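Local coordinates for LPXTG family cell surface protein Fms2 (Enterococcus faecium DO, PDB 5FCE) that probably serves as a cell-wall-anchored adhesin that attaches the bacterium to its surroundings, the chain being its ligand-binding region, at residues L4-V8 / M100-E104; S31-S35 / F95-Q99; V40-G44 / K87-D91; G44-N48 / L92-Y96. All blocks are in the same frame, centred on the assembly; numbering follows the deposited sequence.

Contact 1: L4-V8 / M100-E104; sequences LSFTV and MTITE
Ser5 and Phe6 face Thr101 and Thr103 across the seam between two sheets of the flattened barrel. The segments 4-8 and 100-104 run in the same general direction. Ser5 CA is 6.0 Å from Thr101 CA, and Phe6 CA is 6.1 Å from Thr103 CA. A direct hydrogen bond comes from a side chain: Thr103 OG1 donates to Phe6 O at 3.0 Å. It meets the oxygen from above the carbonyl plane, 45° out of it. OG1 lies beside its own backbone N (chi1 -56°), and CG2 is left to meet Val8 CG2 at 4.0 Å. Thr101 turns its two branches to different tasks. Its CG2 sits at the edge of the Phe6 ring, 3.7 Å from Phe6 CD2, and the two side chains cross at about a right angle. Its OG1 reaches the waters. One water, 2.8 Å from Thr101 OG1, also accepts from Phe6 N and donates to Thr103 OG1. Another joins Thr101 OG1 to Leu4 O. Behind this seam, Phe6 packs edge-to-face on Trp65. Strand 6-7 pairs with strand 21-28, and strand 99-103 is an outermost strand of the four-stranded sheet. Threonine hydroxyls and water thus replace a regular ladder here: they satisfy the edge N-H and C=O groups of Phe6, while methyl groups and the ring fill the inner side.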
loop_
_atom_site.group_PDB
_atom_site.type_symbol
_atom_site.label_atom_id
_atom_site.label_comp_id
_atom_site.label_asym_id
_atom_site.label_seq_id
_atom_site.Cartn_x
_atom_site.Cartn_y
_atom_site.Cartn_z
ATOM N N LEU A 4 -0.310 10.379 -11.814
ATOM C CA LEU A 4 0.533 9.387 -11.137
ATOM C C LEU A 4 -0.240 8.103 -10.839
ATOM O O LEU A 4 -1.368 8.153 -10.348
ATOM C CB LEU A 4 1.046 9.965 -9.817
ATOM C CG LEU A 4 1.783 9.020 -8.865
ATOM C CD1 LEU A 4 3.149 8.684 -9.415
ATOM C CD2 LEU A 4 1.903 9.666 -7.473
ATOM N N SER A 5 0.373 6.959 -11.139
ATOM C CA SER A 5 -0.136 5.661 -10.693
ATOM C C SER A 5 1.017 4.767 -10.276
ATOM O O SER A 5 2.176 5.009 -10.636
ATOM C CB SER A 5 -0.959 4.972 -11.779
ATOM O OG SER A 5 -0.184 4.782 -12.940
ATOM N N PHE A 6 0.693 3.721 -9.520
ATOM C CA PHE A 6 1.695 2.759 -9.061
ATOM C C PHE A 6 1.326 1.348 -9.488
ATOM O O PHE A 6 0.153 0.966 -9.457
ATOM C CB PHE A 6 1.812 2.785 -7.525
ATOM C CG PHE A 6 2.263 4.105 -6.964
ATOM C CD1 PHE A 6 3.623 4.419 -6.867
ATOM C CD2 PHE A 6 1.328 5.037 -6.521
ATOM C CE1 PHE A 6 4.035 5.655 -6.335
ATOM C CE2 PHE A 6 1.730 6.265 -6.010
ATOM C CZ PHE A 6 3.092 6.579 -5.924
ATOM N N THR A 7 2.327 0.568 -9.880
ATOM C CA THR A 7 2.122 -0.859 -10.093
ATOM C C THR A 7 2.844 -1.578 -8.962
ATOM O O THR A 7 3.749 -1.012 -8.348
ATOM C CB THR A 7 2.667 -1.298 -11.467
ATOM O OG1 THR A 7 2.437 -2.699 -11.675
ATOM C CG2 THR A 7 4.128 -1.052 -11.523
ATOM N N VAL A 8 2.440 -2.813 -8.673
ATOM C CA VAL A 8 3.067 -3.587 -7.611
ATOM C C VAL A 8 3.239 -5.010 -8.079
ATOM O O VAL A 8 2.291 -5.599 -8.604
ATOM C CB VAL A 8 2.200 -3.609 -6.327
ATOM C CG1 VAL A 8 2.834 -4.501 -5.249
ATOM C CG2 VAL A 8 2.015 -2.221 -5.797
HETATM N N MSE A 100 -5.123 11.590 -5.278
HETATM C CA MSE A 100 -5.098 10.193 -4.853
HETATM C C MSE A 100 -5.020 9.247 -6.026
HETATM O O MSE A 100 -5.462 9.567 -7.126
HETATM C CB MSE A 100 -6.316 9.863 -3.997
HETATM C CG MSE A 100 -7.651 10.087 -4.667
HETATM SE SE MSE A 100 -8.994 9.399 -3.431
HETATM C CE MSE A 100 -8.993 7.587 -4.132
ATOM N N THR A 101 -4.453 8.074 -5.784
ATOM C CA THR A 101 -4.427 7.037 -6.795
ATOM C C THR A 101 -4.620 5.697 -6.106
ATOM O O THR A 101 -4.211 5.522 -4.959
ATOM C CB THR A 101 -3.126 7.078 -7.626
ATOM O OG1 THR A 101 -3.208 6.135 -8.701
ATOM C CG2 THR A 101 -1.909 6.774 -6.767
ATOM N N ILE A 102 -5.282 4.773 -6.792
ATOM C CA ILE A 102 -5.574 3.470 -6.223
ATOM C C ILE A 102 -4.901 2.390 -7.052
ATOM O O ILE A 102 -5.107 2.312 -8.263
ATOM C CB ILE A 102 -7.089 3.197 -6.178
ATOM C CG1 ILE A 102 -7.801 4.251 -5.334
ATOM C CG2 ILE A 102 -7.366 1.808 -5.598
ATOM C CD1 ILE A 102 -9.320 4.169 -5.412
ATOM N N THR A 103 -4.078 1.575 -6.399
ATOM C CA THR A 103 -3.528 0.375 -7.015
ATOM C C THR A 103 -4.381 -0.781 -6.523
ATOM O O THR A 103 -4.447 -1.029 -5.315
ATOM C CB THR A 103 -2.077 0.149 -6.584
ATOM O OG1 THR A 103 -1.301 1.307 -6.902
ATOM C CG2 THR A 103 -1.479 -1.074 -7.264
ATOM N N GLU A 104 -5.040 -1.474 -7.448
ATOM C CA GLU A 104 -6.050 -2.465 -7.099
ATOM C C GLU A 104 -5.496 -3.880 -7.044
ATOM O O GLU A 104 -4.520 -4.197 -7.723
ATOM C CB GLU A 104 -7.204 -2.434 -8.102
ATOM C CG GLU A 104 -8.053 -1.161 -8.057
ATOM C CD GLU A 104 -9.170 -1.187 -9.089
ATOM O OE1 GLU A 104 -10.248 -1.748 -8.794
ATOM O OE2 GLU A 104 -8.966 -0.659 -10.204
HETATM O O HOH W 1 -3.148 10.051 -9.638
HETATM O O HOH W 2 -4.144 6.840 -10.932
HETATM O O HOH W 3 -1.991 3.625 -8.643
HETATM O O HOH W 4 -2.653 1.850 -10.700
#

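Contact 2: S31-S35 / F95-Q99; sequences SVNAS and FYDGQ
Ala34 and Ser35 meet Tyr96 and Asp97 at one end of the barrel, where strand 32-34 passes the tight turn that follows strand 91-96. The polar contact is carried by one carboxylate. Ser35 N donates to Asp97 OD2 at 3.0 Å, with an N-H...O angle of 156°. The donor comes from the syn side, 16° out of the carboxylate plane. Asp97 CG stands beside its own backbone N (chi1 -67°), which sends the carboxylate across to the other segment. Asp97 OD1 has a partner beyond the two segments, the backbone N of Asp36. The carboxylate therefore receives N-H groups from two successive residues at the corner where the chain turns. A water adds a bridge: it donates to Asp97 OD2 at 2.8 Å and to Asn33 O at 3.1 Å.

The apolar contact is made by Ala34, Val32 and Tyr96. Ala34 CB touches Tyr96 CB at 3.9 Å. Val32 CG1 approaches Tyr96 CD2 obliquely at 4.5 Å. Gln99 CB lies 3.6 Å above one face of the Tyr96 ring, offset toward the rim.

Backbone bonds shape the second segment. Tyr96 to Gln99 is a type I' beta turn, closed by Tyr96 N to Gln99 O and Gln99 N to Tyr96 O. It makes a tight hairpin of strands 91-96 and 99-103.

Around the contact, strand 32-34 pairs with strand 63-65, and strand 36-42 starts just past the corner at Ser35. Strand 36-42 then runs beside strand 91-96, and Tyr96 packs against Trp65 and Val37.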
loop_
_atom_site.group_PDB
_atom_site.type_symbol
_atom_site.label_atom_id
_atom_site.label_comp_id
_atom_site.label_asym_id
_atom_site.label_seq_id
_atom_site.Cartn_x
_atom_site.Cartn_y
_atom_site.Cartn_z
ATOM N N SER A 31 7.776 10.593 -12.309
ATOM C CA SER A 31 8.511 11.140 -11.178
ATOM C C SER A 31 7.700 12.264 -10.537
ATOM O O SER A 31 7.265 13.191 -11.224
ATOM C CB SER A 31 9.885 11.661 -11.617
ATOM O OG SER A 31 10.721 10.609 -12.057
ATOM N N VAL A 32 7.492 12.168 -9.226
ATOM C CA VAL A 32 6.705 13.142 -8.470
ATOM C C VAL A 32 7.342 13.327 -7.106
ATOM O O VAL A 32 7.668 12.351 -6.436
ATOM C CB VAL A 32 5.247 12.657 -8.245
ATOM C CG1 VAL A 32 4.462 13.670 -7.398
ATOM C CG2 VAL A 32 4.533 12.435 -9.560
ATOM N N ASN A 33 7.511 14.580 -6.683
ATOM C CA ASN A 33 7.873 14.851 -5.298
ATOM C C ASN A 33 6.620 15.325 -4.556
ATOM O O ASN A 33 5.944 16.257 -5.008
ATOM C CB ASN A 33 8.962 15.932 -5.206
ATOM C CG ASN A 33 10.297 15.476 -5.768
ATOM O OD1 ASN A 33 10.659 14.304 -5.663
ATOM N ND2 ASN A 33 11.034 16.400 -6.367
ATOM N N ALA A 34 6.307 14.691 -3.431
ATOM C CA ALA A 34 5.131 15.072 -2.646
ATOM C C ALA A 34 5.473 15.447 -1.204
ATOM O O ALA A 34 6.175 14.723 -0.496
ATOM C CB ALA A 34 4.082 13.968 -2.681
ATOM N N SER A 35 4.937 16.573 -0.758
ATOM C CA SER A 35 5.151 17.040 0.607
ATOM C C SER A 35 4.531 16.126 1.661
ATOM O O SER A 35 5.161 15.809 2.674
ATOM C CB SER A 35 4.579 18.452 0.737
ATOM O OG SER A 35 4.625 18.916 2.066
ATOM N N PHE A 95 -2.576 8.742 -1.145
ATOM C CA PHE A 95 -2.903 10.164 -1.166
ATOM C C PHE A 95 -1.601 10.942 -1.205
ATOM O O PHE A 95 -0.661 10.611 -0.479
ATOM C CB PHE A 95 -3.670 10.540 0.104
ATOM C CG PHE A 95 -4.979 9.822 0.265
ATOM C CD1 PHE A 95 -5.058 8.662 1.028
ATOM C CD2 PHE A 95 -6.133 10.314 -0.328
ATOM C CE1 PHE A 95 -6.263 8.005 1.190
ATOM C CE2 PHE A 95 -7.342 9.657 -0.176
ATOM C CZ PHE A 95 -7.408 8.500 0.588
ATOM N N TYR A 96 -1.549 11.983 -2.028
ATOM C CA TYR A 96 -0.338 12.794 -2.163
ATOM C C TYR A 96 -0.739 14.229 -2.490
ATOM O O TYR A 96 -1.336 14.510 -3.547
ATOM C CB TYR A 96 0.625 12.212 -3.226
ATOM C CG TYR A 96 0.046 12.136 -4.615
ATOM C CD1 TYR A 96 -0.853 11.125 -4.965
ATOM C CD2 TYR A 96 0.391 13.080 -5.587
ATOM C CE1 TYR A 96 -1.399 11.071 -6.235
ATOM C CE2 TYR A 96 -0.145 13.030 -6.846
ATOM C CZ TYR A 96 -1.039 12.031 -7.170
ATOM O OH TYR A 96 -1.562 12.002 -8.444
ATOM N N ASP A 97 -0.442 15.121 -1.554
ATOM C CA ASP A 97 -0.700 16.550 -1.721
ATOM C C ASP A 97 -2.081 16.900 -2.261
ATOM O O ASP A 97 -2.225 17.801 -3.095
ATOM C CB ASP A 97 0.398 17.185 -2.577
ATOM C CG ASP A 97 1.734 17.191 -1.873
ATOM O OD1 ASP A 97 1.755 16.862 -0.667
ATOM O OD2 ASP A 97 2.753 17.537 -2.512
ATOM N N GLY A 98 -3.089 16.185 -1.776
ATOM C CA GLY A 98 -4.473 16.465 -2.111
ATOM C C GLY A 98 -5.062 15.606 -3.210
ATOM O O GLY A 98 -6.274 15.650 -3.466
ATOM N N GLN A 99 -4.211 14.829 -3.870
ATOM C CA GLN A 99 -4.655 13.952 -4.956
ATOM C C GLN A 99 -4.593 12.512 -4.482
ATOM O O GLN A 99 -4.106 12.244 -3.379
ATOM C CB GLN A 99 -3.797 14.167 -6.212
ATOM C CG GLN A 99 -3.825 15.646 -6.696
ATOM C CD GLN A 99 -5.240 16.166 -6.945
ATOM O OE1 GLN A 99 -6.076 15.463 -7.523
ATOM N NE2 GLN A 99 -5.520 17.407 -6.498
HETATM O O HOH W 5 2.876 16.611 -5.126
#

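Contact 3: V40-G44 / K87-D91; sequences VLTYG and KDKVD
Tyr43 and Lys87 pack together at the outer end of an antiparallel strand pair, 36-42 with 91-96, in the four-stranded sheet. Lys87 lays its aliphatic chain over one face of the Tyr43 ring. The chain bends at chi2 (-54°) and then extends, so CE comes 3.6 Å from the ring centroid, a CH-pi contact over the face. NZ goes further toward the rim and makes an off-centre cation-pi contact, 33° off the ring normal. Next, Lys89 brings its carbonyl to Tyr43: Tyr43 CA makes a CA-H...O contact with Lys89 O at 3.3 Å. A water donates to Tyr43 O and accepts a weak bond from Lys89 N. Lys89 NZ turns back to Asp91 OD2 in a 2.6 Å salt bridge on the syn lone pair, and it has a second partner in Glu104. Val90 CG1 packs on Leu41 CD1 at 3.8 Å. Leu41 also touches Ile22 and Ile24 of strand 21-28. At Asp91 strand 91-96 begins, as an antiparallel hydrogen-bonded pair with Thr42: Thr42 N to Asp91 O and Asp91 N to Thr42 O, both 2.9 Å. Beyond it, Thr42 OG1 accepts from Gly44 N at 3.0 Å, an ST turn.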
loop_
_atom_site.group_PDB
_atom_site.type_symbol
_atom_site.label_atom_id
_atom_site.label_comp_id
_atom_site.label_asym_id
_atom_site.label_seq_id
_atom_site.Cartn_x
_atom_site.Cartn_y
_atom_site.Cartn_z
ATOM N N VAL A 40 -2.950 3.968 2.388
ATOM C CA VAL A 40 -3.931 3.193 3.144
ATOM C C VAL A 40 -4.164 1.847 2.465
ATOM O O VAL A 40 -4.538 1.794 1.291
ATOM C CB VAL A 40 -5.280 3.946 3.292
ATOM C CG1 VAL A 40 -6.297 3.081 4.033
ATOM C CG2 VAL A 40 -5.092 5.263 4.030
ATOM N N LEU A 41 -3.918 0.760 3.194
ATOM C CA LEU A 41 -4.230 -0.575 2.691
ATOM C C LEU A 41 -5.654 -0.919 3.139
ATOM O O LEU A 41 -5.983 -0.808 4.322
ATOM C CB LEU A 41 -3.231 -1.573 3.263
ATOM C CG LEU A 41 -2.933 -2.887 2.558
ATOM C CD1 LEU A 41 -2.573 -2.664 1.097
ATOM C CD2 LEU A 41 -1.797 -3.593 3.300
ATOM N N THR A 42 -6.508 -1.309 2.200
ATOM C CA THR A 42 -7.922 -1.481 2.518
ATOM C C THR A 42 -8.488 -2.744 1.882
ATOM O O THR A 42 -7.957 -3.224 0.875
ATOM C CB THR A 42 -8.735 -0.240 2.066
ATOM O OG1 THR A 42 -10.124 -0.435 2.343
ATOM C CG2 THR A 42 -8.548 -0.002 0.584
ATOM N N TYR A 43 -9.536 -3.309 2.482
ATOM C CA TYR A 43 -10.280 -4.362 1.794
ATOM C C TYR A 43 -11.654 -3.904 1.301
ATOM O O TYR A 43 -12.503 -4.721 0.933
ATOM C CB TYR A 43 -10.364 -5.654 2.617
ATOM C CG TYR A 43 -10.993 -5.529 3.985
ATOM C CD1 TYR A 43 -10.248 -5.091 5.070
ATOM C CD2 TYR A 43 -12.320 -5.894 4.198
ATOM C CE1 TYR A 43 -10.811 -4.987 6.330
ATOM C CE2 TYR A 43 -12.896 -5.807 5.456
ATOM C CZ TYR A 43 -12.134 -5.352 6.514
ATOM O OH TYR A 43 -12.690 -5.255 7.765
ATOM N N GLY A 44 -11.862 -2.594 1.274
ATOM C CA GLY A 44 -13.105 -2.053 0.749
ATOM C C GLY A 44 -13.307 -0.571 1.010
ATOM O O GLY A 44 -14.039 -0.180 1.922
ATOM N N LYS A 87 -10.094 -11.887 2.581
ATOM C CA LYS A 87 -10.781 -10.806 1.882
ATOM C C LYS A 87 -10.841 -11.027 0.378
ATOM O O LYS A 87 -9.969 -11.687 -0.210
ATOM C CB LYS A 87 -10.130 -9.455 2.191
ATOM C CG LYS A 87 -10.025 -9.148 3.700
ATOM C CD LYS A 87 -11.383 -9.253 4.390
ATOM C CE LYS A 87 -11.288 -9.008 5.892
ATOM N NZ LYS A 87 -12.633 -9.093 6.551
ATOM N N ASP A 88 -11.872 -10.473 -0.248
ATOM C CA ASP A 88 -12.059 -10.654 -1.681
ATOM C C ASP A 88 -11.115 -9.810 -2.537
ATOM O O ASP A 88 -10.780 -10.187 -3.666
ATOM C CB ASP A 88 -13.519 -10.383 -2.066
ATOM C CG ASP A 88 -14.492 -11.325 -1.371
ATOM O OD1 ASP A 88 -14.517 -12.527 -1.723
ATOM O OD2 ASP A 88 -15.235 -10.858 -0.477
ATOM N N LYS A 89 -10.689 -8.671 -2.001
ATOM C CA LYS A 89 -9.903 -7.711 -2.771
ATOM C C LYS A 89 -9.178 -6.745 -1.842
ATOM O O LYS A 89 -9.808 -6.108 -0.984
ATOM C CB LYS A 89 -10.826 -6.916 -3.680
ATOM C CG LYS A 89 -10.120 -5.942 -4.603
ATOM C CD LYS A 89 -11.141 -5.115 -5.359
ATOM C CE LYS A 89 -10.480 -4.286 -6.428
ATOM N NZ LYS A 89 -10.580 -2.837 -6.113
ATOM N N VAL A 90 -7.865 -6.631 -2.007
ATOM C CA VAL A 90 -7.083 -5.697 -1.202
ATOM C C VAL A 90 -6.560 -4.610 -2.124
ATOM O O VAL A 90 -5.948 -4.916 -3.148
ATOM C CB VAL A 90 -5.902 -6.399 -0.502
ATOM C CG1 VAL A 90 -5.028 -5.383 0.231
ATOM C CG2 VAL A 90 -6.403 -7.465 0.459
ATOM N N ASP A 91 -6.816 -3.351 -1.777
ATOM C CA ASP A 91 -6.316 -2.228 -2.564
ATOM C C ASP A 91 -5.370 -1.371 -1.735
ATOM O O ASP A 91 -5.467 -1.344 -0.498
ATOM C CB ASP A 91 -7.462 -1.329 -3.051
ATOM C CG ASP A 91 -8.414 -2.030 -4.004
ATOM O OD1 ASP A 91 -8.005 -2.985 -4.688
ATOM O OD2 ASP A 91 -9.592 -1.614 -4.070
HETATM O O HOH W 6 -12.776 -7.223 -0.072
#

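Contact 4: G44-N48 / L92-Y96; sequences GWDGN and LIVFY
The loop 44-48, which contains an Asx turn, lies over Ile93 and Phe95 of strand 91-96, with Trp45 and Gly47 making the contact. Ile93 enters with the end of its chain. Its CD1 is 3.4 Å from Trp45 O and 3.6 Å from Trp45 CE3, and it also touches Gly47 N. CG1 stands beside the backbone N of Ile93 (chi1 -59°) and the chain is extended beyond, which carries CD1 up to the loop. Phe95 meets the far end of the indole. Trp45 CH2 touches Phe95 CZ at 3.6 Å. The two six-membered rings are turned 46° to each other, with centroids 5.8 Å apart, an oblique pair. At the edge of the Phe95 ring, CE2 lies 3.5 Å from Gly47 O.

The contact is mostly apolar, with the Trp45 and Gly47 carbonyl oxygens against carbon. The loop's hydrogen bonds set its shape. Trp45 NE1 donates to Asn48 O at 2.8 Å, which fixes the turn of the indole. Asp46 OD1 accepts from Asn48 N in the Asx turn, and Asp46 OD2 accepts from Asn48 ND2. Gly47 CA rests 3.4 Å above the Trp45 ring, over its centre. Gly47 has a positive phi of 86°. Lacking a side chain, it lets the backbone lie close to Ile93 CD1 and the indole.

The loop joins strand 36-42 to strand 54-60. It lies on the part of the sheet face formed by Ile93 and Phe95. There Trp45 also packs on Val40 of strand 36-42, while Met100 of strand 99-103 lies beside Ile93 and Phe95.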
loop_
_atom_site.group_PDB
_atom_site.type_symbol
_atom_site.label_atom_id
_atom_site.label_comp_id
_atom_site.label_asym_id
_atom_site.label_seq_id
_atom_site.Cartn_x
_atom_site.Cartn_y
_atom_site.Cartn_z
ATOM N N GLY A 44 -11.862 -2.594 1.274
ATOM C CA GLY A 44 -13.105 -2.053 0.749
ATOM C C GLY A 44 -13.307 -0.571 1.010
ATOM O O GLY A 44 -14.039 -0.180 1.922
ATOM N N TRP A 45 -12.669 0.264 0.203
ATOM C CA TRP A 45 -12.849 1.709 0.345
ATOM C C TRP A 45 -12.493 2.432 -0.955
ATOM O O TRP A 45 -11.510 2.088 -1.603
ATOM C CB TRP A 45 -11.994 2.229 1.508
ATOM C CG TRP A 45 -12.173 3.696 1.802
ATOM C CD1 TRP A 45 -13.347 4.406 1.791
ATOM C CD2 TRP A 45 -11.143 4.631 2.152
ATOM N NE1 TRP A 45 -13.104 5.725 2.106
ATOM C CE2 TRP A 45 -11.761 5.887 2.341
ATOM C CE3 TRP A 45 -9.758 4.530 2.318
ATOM C CZ2 TRP A 45 -11.039 7.030 2.689
ATOM C CZ3 TRP A 45 -9.042 5.665 2.675
ATOM C CH2 TRP A 45 -9.684 6.896 2.855
ATOM N N ASP A 46 -13.286 3.438 -1.324
ATOM C CA ASP A 46 -13.059 4.173 -2.565
ATOM C C ASP A 46 -12.114 5.367 -2.392
ATOM O O ASP A 46 -11.795 6.063 -3.352
ATOM C CB ASP A 46 -14.396 4.606 -3.186
ATOM C CG ASP A 46 -15.146 5.624 -2.338
ATOM O OD1 ASP A 46 -14.688 5.979 -1.225
ATOM O OD2 ASP A 46 -16.226 6.060 -2.786
ATOM N N GLY A 47 -11.664 5.587 -1.164
ATOM C CA GLY A 47 -10.763 6.683 -0.868
ATOM C C GLY A 47 -11.469 8.001 -0.585
ATOM O O GLY A 47 -10.804 9.026 -0.398
ATOM N N ASN A 48 -12.803 7.982 -0.557
ATOM C CA ASN A 48 -13.581 9.202 -0.316
ATOM C C ASN A 48 -14.149 9.213 1.101
ATOM O O ASN A 48 -14.468 8.155 1.653
ATOM C CB ASN A 48 -14.714 9.340 -1.342
ATOM C CG ASN A 48 -14.204 9.445 -2.764
ATOM O OD1 ASN A 48 -13.330 10.263 -3.059
ATOM N ND2 ASN A 48 -14.733 8.609 -3.654
ATOM N N LEU A 92 -4.467 -0.671 -2.422
ATOM C CA LEU A 92 -3.636 0.357 -1.794
ATOM C C LEU A 92 -4.032 1.716 -2.347
ATOM O O LEU A 92 -4.010 1.934 -3.558
ATOM C CB LEU A 92 -2.149 0.101 -2.068
ATOM C CG LEU A 92 -1.178 1.131 -1.484
ATOM C CD1 LEU A 92 -1.077 0.997 0.053
ATOM C CD2 LEU A 92 0.206 1.026 -2.158
ATOM N N ILE A 93 -4.411 2.622 -1.458
ATOM C CA ILE A 93 -4.776 3.970 -1.866
ATOM C C ILE A 93 -3.647 4.902 -1.435
ATOM O O ILE A 93 -3.241 4.902 -0.269
ATOM C CB ILE A 93 -6.110 4.384 -1.212
ATOM C CG1 ILE A 93 -7.223 3.405 -1.609
ATOM C CG2 ILE A 93 -6.524 5.810 -1.629
ATOM C CD1 ILE A 93 -8.581 3.745 -0.974
ATOM N N VAL A 94 -3.112 5.665 -2.380
ATOM C CA VAL A 94 -2.037 6.599 -2.065
ATOM C C VAL A 94 -2.520 8.017 -2.256
ATOM O O VAL A 94 -2.855 8.427 -3.378
ATOM C CB VAL A 94 -0.796 6.384 -2.933
ATOM C CG1 VAL A 94 0.318 7.329 -2.491
ATOM C CG2 VAL A 94 -0.325 4.949 -2.808
ATOM N N PHE A 95 -2.576 8.742 -1.145
ATOM C CA PHE A 95 -2.903 10.164 -1.166
ATOM C C PHE A 95 -1.601 10.942 -1.205
ATOM O O PHE A 95 -0.661 10.611 -0.479
ATOM C CB PHE A 95 -3.670 10.540 0.104
ATOM C CG PHE A 95 -4.979 9.822 0.265
ATOM C CD1 PHE A 95 -5.058 8.662 1.028
ATOM C CD2 PHE A 95 -6.133 10.314 -0.328
ATOM C CE1 PHE A 95 -6.263 8.005 1.190
ATOM C CE2 PHE A 95 -7.342 9.657 -0.176
ATOM C CZ PHE A 95 -7.408 8.500 0.588
ATOM N N TYR A 96 -1.549 11.983 -2.028
ATOM C CA TYR A 96 -0.338 12.794 -2.163
ATOM C C TYR A 96 -0.739 14.229 -2.490
ATOM O O TYR A 96 -1.336 14.510 -3.547
ATOM C CB TYR A 96 0.625 12.212 -3.226
ATOM C CG TYR A 96 0.046 12.136 -4.615
ATOM C CD1 TYR A 96 -0.853 11.125 -4.965
ATOM C CD2 TYR A 96 0.391 13.080 -5.587
ATOM C CE1 TYR A 96 -1.399 11.071 -6.235
ATOM C CE2 TYR A 96 -0.145 13.030 -6.846
ATOM C CZ TYR A 96 -1.039 12.031 -7.170
ATOM O OH TYR A 96 -1.562 12.002 -8.444
#

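All four contacts reach the four-stranded sheet. Contacts 2 and 4 share Phe95 and Tyr96 on strand 91-96, and contacts 3 and 4 share Gly44. Contacts 2 and 3 sit toward opposite ends of that strand, their centres about 22 Å apart. Contact 4 lies between, about 10 Å from the centre of contact 3 and 13 Å from that of contact 2. Contact 1 joins the edge strand 99-103 to the N-terminal segment. It touches contact 2 where Leu4 CB meets Tyr96 OH at 3.6 Å. It is tied to contact 3 by a salt bridge, Glu104 OE1 to Lys89 NZ at 2.9 Å. All four lie within the ligand-binding region of the protein.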